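Local coordinates for endoribonuclease L-PSP/chorismate mutase-like domain-containing protein (Agrobacterium tumefaciens, PDB 3D01), which is of unknown function but belongs to the YjgF-like family, whose members include putative endoribonucleases and chorismate mutase-like proteins, at residues Val68-Ala73 against Phe115-Leu120; Leu79-Ile84 against Asn127-Val132. All coordinates share one frame; numbering follows the deposited sequence.

Contact 1. Residues Val68-Ala73 against Phe115-Leu120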
loop_
_atom_site.group_PDB
_atom_site.type_symbol
_atom_site.label_atom_id
_atom_site.label_comp_id
_atom_site.label_asym_id
_atom_site.label_seq_id
_atom_site.Cartn_x
_atom_site.Cartn_y
_atom_site.Cartn_z
ATOM N N VAL I 68 5.405 -13.359 20.257
ATOM C CA VAL I 68 6.766 -12.927 19.909
ATOM C C VAL I 68 7.022 -11.550 20.467
ATOM O O VAL I 68 6.116 -10.728 20.580
ATOM C CB VAL I 68 6.997 -12.944 18.364
ATOM C CG1 VAL I 68 6.575 -14.327 17.837
ATOM C CG2 VAL I 68 6.266 -11.925 17.680
ATOM N N ASP I 69 8.267 -11.338 20.862
ATOM C CA ASP I 69 8.704 -10.048 21.364
ATOM C C ASP I 69 9.332 -9.213 20.242
ATOM O O ASP I 69 9.438 -9.667 19.113
ATOM C CB ASP I 69 9.673 -10.231 22.551
ATOM C CG ASP I 69 11.021 -10.900 22.190
ATOM O OD1 ASP I 69 11.367 -11.122 21.023
ATOM O OD2 ASP I 69 11.758 -11.210 23.166
ATOM N N VAL I 70 9.772 -8.000 20.577
ATOM C CA VAL I 70 10.247 -7.095 19.555
ATOM C C VAL I 70 11.501 -7.659 18.869
ATOM O O VAL I 70 11.623 -7.610 17.622
ATOM C CB VAL I 70 10.464 -5.669 20.084
ATOM C CG1 VAL I 70 11.220 -4.821 19.037
ATOM C CG2 VAL I 70 9.100 -5.035 20.434
ATOM N N ALA I 71 12.418 -8.195 19.659
ATOM C CA ALA I 71 13.671 -8.705 19.077
ATOM C C ALA I 71 13.374 -9.824 18.056
ATOM O O ALA I 71 13.892 -9.833 16.934
ATOM C CB ALA I 71 14.598 -9.185 20.186
ATOM N N SER I 72 12.509 -10.765 18.424
ATOM C CA SER I 72 12.152 -11.843 17.499
ATOM C C SER I 72 11.430 -11.317 16.240
ATOM O O SER I 72 11.628 -11.816 15.138
ATOM C CB SER I 72 11.275 -12.875 18.188
ATOM O OG SER I 72 11.997 -13.505 19.220
ATOM N N ALA I 73 10.560 -10.323 16.434
ATOM C CA ALA I 73 9.840 -9.692 15.346
ATOM C C ALA I 73 10.806 -8.942 14.420
ATOM O O ALA I 73 10.633 -8.953 13.197
ATOM C CB ALA I 73 8.763 -8.725 15.896
ATOM N N PHE I 115 0.110 -3.692 21.452
ATOM C CA PHE I 115 1.454 -3.612 20.880
ATOM C C PHE I 115 1.532 -2.406 19.947
ATOM O O PHE I 115 0.740 -2.311 19.001
ATOM C CB PHE I 115 1.879 -4.875 20.178
ATOM C CG PHE I 115 3.235 -4.749 19.601
ATOM C CD1 PHE I 115 4.333 -4.646 20.463
ATOM C CD2 PHE I 115 3.422 -4.610 18.227
ATOM C CE1 PHE I 115 5.606 -4.491 19.963
ATOM C CE2 PHE I 115 4.701 -4.432 17.725
ATOM C CZ PHE I 115 5.777 -4.381 18.575
ATOM N N VAL I 116 2.476 -1.493 20.235
ATOM C CA VAL I 116 2.542 -0.210 19.526
ATOM C C VAL I 116 3.965 0.163 19.080
ATOM O O VAL I 116 4.290 1.335 18.912
ATOM C CB VAL I 116 1.887 0.917 20.397
ATOM C CG1 VAL I 116 0.399 0.676 20.529
ATOM C CG2 VAL I 116 2.580 1.032 21.785
ATOM N N GLU I 117 4.802 -0.839 18.870
ATOM C CA GLU I 117 6.184 -0.609 18.434
ATOM C C GLU I 117 6.450 -1.274 17.090
ATOM O O GLU I 117 7.542 -1.795 16.819
ATOM C CB GLU I 117 7.164 -1.078 19.507
ATOM C CG GLU I 117 7.097 -0.218 20.742
ATOM C CD GLU I 117 7.862 -0.809 21.906
ATOM O OE1 GLU I 117 7.719 -1.997 22.217
ATOM O OE2 GLU I 117 8.567 -0.055 22.561
ATOM N N GLN I 118 5.465 -1.182 16.214
ATOM C CA GLN I 118 5.621 -1.704 14.862
ATOM C C GLN I 118 6.773 -1.028 14.099
ATOM O O GLN I 118 7.414 -1.652 13.270
ATOM C CB GLN I 118 4.337 -1.611 14.057
ATOM C CG GLN I 118 3.168 -2.450 14.575
ATOM C CD GLN I 118 2.345 -1.761 15.642
ATOM O OE1 GLN I 118 2.643 -0.625 16.052
ATOM N NE2 GLN I 118 1.265 -2.431 16.077
ATOM N N HIS I 119 7.014 0.244 14.382
ATOM C CA HIS I 119 8.179 0.970 13.791
ATOM C C HIS I 119 9.496 0.293 14.169
ATOM O O HIS I 119 10.376 0.122 13.326
ATOM C CB HIS I 119 8.183 2.446 14.175
ATOM C CG HIS I 119 8.139 2.684 15.650
ATOM N ND1 HIS I 119 7.078 2.291 16.445
ATOM C CD2 HIS I 119 9.021 3.285 16.476
ATOM C CE1 HIS I 119 7.325 2.634 17.695
ATOM N NE2 HIS I 119 8.501 3.229 17.742
ATOM N N LEU I 120 9.623 -0.133 15.421
ATOM C CA LEU I 120 10.830 -0.819 15.874
ATOM C C LEU I 120 10.986 -2.166 15.182
ATOM O O LEU I 120 12.122 -2.611 14.875
ATOM C CB LEU I 120 10.770 -1.008 17.374
ATOM C CG LEU I 120 10.697 0.297 18.160
ATOM C CD1 LEU I 120 10.908 -0.030 19.651
ATOM C CD2 LEU I 120 11.681 1.308 17.633
#
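V70 rests one methyl at the edge of the F115 ring. V70 CG2 lies 3.6 Å from F115 CE1, near the plane of the ring, so the methyl meets an edge and not a face. One face of the ring is taken by the chain itself: E117 N sits 3.6 Å above the plane, over the ring centre. F115 is buried, and this is the tight part of the contact. Its CG is anti to the backbone N (chi1 179°), which sends the ring out toward V70. The same V70 CG2 methyl also has E117 OE1 at 3.8 Å.

The other branch of V70 is looser. V70 CG1 comes only to 4.2 Å from L120 CB. V70, E117 and L120 are all partly exposed.

Next to V70, D69 caps the helix start: S72 N donates to D69 OD1 at 2.9 Å, nearly straight at 166°. V70, in the first turn of helix 70-91, meets F115 and E117 in the turn leading into helix 118-133, and L120 in its first turn. H119 stacks on F151 of the second subunit. Between the two helices, A73 and F115 both touch V64 of a loop and V121 of helix 118-133, and Q74 NE2 is hydrogen-bonded to L120 O.

Contact 2. Residues Leu79-Ile84 against Asn127-Val132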
loop_
_atom_site.group_PDB
_atom_site.type_symbol
_atom_site.label_atom_id
_atom_site.label_comp_id
_atom_site.label_asym_id
_atom_site.label_seq_id
_atom_site.Cartn_x
_atom_site.Cartn_y
_atom_site.Cartn_z
ATOM N N LEU I 79 14.254 -11.157 7.828
ATOM C CA LEU I 79 13.967 -12.259 6.910
ATOM C C LEU I 79 13.047 -11.859 5.742
ATOM O O LEU I 79 13.282 -12.228 4.583
ATOM C CB LEU I 79 13.427 -13.470 7.667
ATOM C CG LEU I 79 14.432 -14.276 8.505
ATOM C CD1 LEU I 79 13.681 -15.339 9.285
ATOM C CD2 LEU I 79 15.595 -14.871 7.669
ATOM N N CYS I 80 11.995 -11.090 6.040
ATOM C CA CYS I 80 11.145 -10.530 5.009
ATOM C C CYS I 80 11.996 -9.740 4.023
ATOM O O CYS I 80 11.841 -9.892 2.813
ATOM C CB CYS I 80 10.064 -9.622 5.620
ATOM S SG CYS I 80 8.834 -10.507 6.588
ATOM N N ALA I 81 12.867 -8.895 4.556
ATOM C CA ALA I 81 13.776 -8.059 3.748
ATOM C C ALA I 81 14.712 -8.891 2.896
ATOM O O ALA I 81 14.955 -8.551 1.753
ATOM C CB ALA I 81 14.575 -7.118 4.649
ATOM N N VAL I 82 15.234 -9.978 3.432
ATOM C CA VAL I 82 16.133 -10.878 2.646
ATOM C C VAL I 82 15.340 -11.531 1.492
ATOM O O VAL I 82 15.808 -11.660 0.355
ATOM C CB VAL I 82 16.803 -11.950 3.570
ATOM C CG1 VAL I 82 17.476 -13.100 2.754
ATOM C CG2 VAL I 82 17.793 -11.293 4.565
ATOM N N ASN I 83 14.099 -11.920 1.769
ATOM C CA ASN I 83 13.242 -12.457 0.732
ATOM C C ASN I 83 12.896 -11.406 -0.316
ATOM O O ASN I 83 12.858 -11.711 -1.500
ATOM C CB ASN I 83 11.997 -13.112 1.349
ATOM C CG ASN I 83 12.314 -14.451 1.984
ATOM O OD1 ASN I 83 12.586 -14.563 3.189
ATOM N ND2 ASN I 83 12.315 -15.462 1.179
ATOM N N ILE I 84 12.721 -10.157 0.101
ATOM C CA ILE I 84 12.532 -9.063 -0.859
ATOM C C ILE I 84 13.776 -8.998 -1.737
ATOM O O ILE I 84 13.661 -8.993 -2.944
ATOM C CB ILE I 84 12.275 -7.680 -0.187
ATOM C CG1 ILE I 84 10.844 -7.629 0.403
ATOM C CG2 ILE I 84 12.423 -6.527 -1.201
ATOM C CD1 ILE I 84 10.598 -6.441 1.321
ATOM N N ASN I 127 16.920 -1.293 8.528
ATOM C CA ASN I 127 18.345 -1.268 8.874
ATOM C C ASN I 127 19.160 -2.230 7.986
ATOM O O ASN I 127 20.265 -1.905 7.500
ATOM C CB ASN I 127 18.516 -1.633 10.341
ATOM C CG ASN I 127 18.029 -0.545 11.292
ATOM O OD1 ASN I 127 17.791 0.613 10.908
ATOM N ND2 ASN I 127 17.891 -0.913 12.553
ATOM N N LEU I 128 18.596 -3.396 7.746
ATOM C CA LEU I 128 19.249 -4.415 6.950
ATOM C C LEU I 128 19.378 -3.915 5.510
ATOM O O LEU I 128 20.457 -3.958 4.917
ATOM C CB LEU I 128 18.493 -5.772 7.047
ATOM C CG LEU I 128 19.090 -6.927 6.223
ATOM C CD1 LEU I 128 18.769 -8.302 6.814
ATOM C CD2 LEU I 128 18.705 -6.866 4.726
ATOM N N ILE I 129 18.287 -3.423 4.950
ATOM C CA ILE I 129 18.291 -2.910 3.572
ATOM C C ILE I 129 19.216 -1.700 3.354
ATOM O O ILE I 129 19.968 -1.684 2.371
ATOM C CB ILE I 129 16.864 -2.556 3.123
ATOM C CG1 ILE I 129 16.061 -3.853 2.994
ATOM C CG2 ILE I 129 16.908 -1.715 1.843
ATOM C CD1 ILE I 129 14.603 -3.654 2.726
ATOM N N ALA I 130 19.155 -0.706 4.242
ATOM C CA ALA I 130 20.053 0.450 4.167
ATOM C C ALA I 130 21.522 0.051 4.330
ATOM O O ALA I 130 22.392 0.596 3.602
ATOM C CB ALA I 130 19.665 1.491 5.184
ATOM N N THR I 131 21.810 -0.903 5.229
ATOM C CA THR I 131 23.184 -1.402 5.426
ATOM C C THR I 131 23.805 -2.061 4.192
ATOM O O THR I 131 24.932 -1.742 3.825
ATOM C CB THR I 131 23.286 -2.368 6.626
ATOM O OG1 THR I 131 22.882 -1.669 7.802
ATOM C CG2 THR I 131 24.727 -2.895 6.812
ATOM N N VAL I 132 23.075 -2.972 3.576
ATOM C CA VAL I 132 23.549 -3.777 2.454
ATOM C C VAL I 132 23.635 -2.952 1.161
ATOM O O VAL I 132 24.561 -3.160 0.354
ATOM C CB VAL I 132 22.637 -5.039 2.311
ATOM C CG1 VAL I 132 22.801 -5.689 0.995
ATOM C CG2 VAL I 132 22.911 -6.026 3.474
#
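A81 CB faces two branched side chains, L128 and I129, which reach it from neighbouring positions on the other helix. I129 lays the outer part of its chain against the methyl: I129 CG1 and I129 CD1 are each 4.0 Å from A81 CB. The CB of I129 does not aim straight at the opposite helix. Its CG1 branch does the touching, because CG1 is anti to the carbonyl carbon (chi1 -68°) and the chain then runs on extended to CD1.

L128 does aim across. Its two methyls divide the work. L128 CD2 meets A81 CB at 4.1 Å, and L128 CD1 meets V82 CG2 at 3.9 Å. The side chains of V82 and L128 cross at about a right angle. V82 offers just one methyl, CG2, to this meeting.

All four residues are buried, and every touch between the helices is apolar. The short side chain of A81 marks the closest backbone approach, with A81 CA 6.9 Å from I129 CA. The segment axes come within 9.7 Å and run in broadly the same direction, at 46°.

On the outer side of helix 127-132, T131 turns back on its own helix. T131 OG1 donates to N127 O at 2.6 Å, and T131 N reaches that oxygen from the opposite face of the carbonyl plane.

L128 also touches L18 of helix 3-21, and V82 touches P26. On the sheet side, I84 packs on Q50 of strand 44-54 and on I157 and A159 of strand 155-163. Two helices packed side by side against a mixed beta-sheet are consistent with the chorismate mutase-like fold of the YjgF family, to which this chain belongs.

Overall arrangement
Contacts 1 and 2 are two points along one helix pair, 70-91 and 118-133. Contact 1 sits at the starts of the helices. Contact 2 lies further along both, deeper in the chain: its centre is about 5 Å from the chain centre, against about 16 Å for contact 1. The two centres are about 17 Å apart, and their nearest atoms about 6 Å, without touching. Both contacts also meet the second subunit of the three-chain assembly, contact 1 through F115, V116, Q118 and H119 and contact 2 through N127 and A130. The bound polyether lies at T61, D67 and N152. D67 directly precedes segment 68-73, which places contact 1 next to that pocket in sequence.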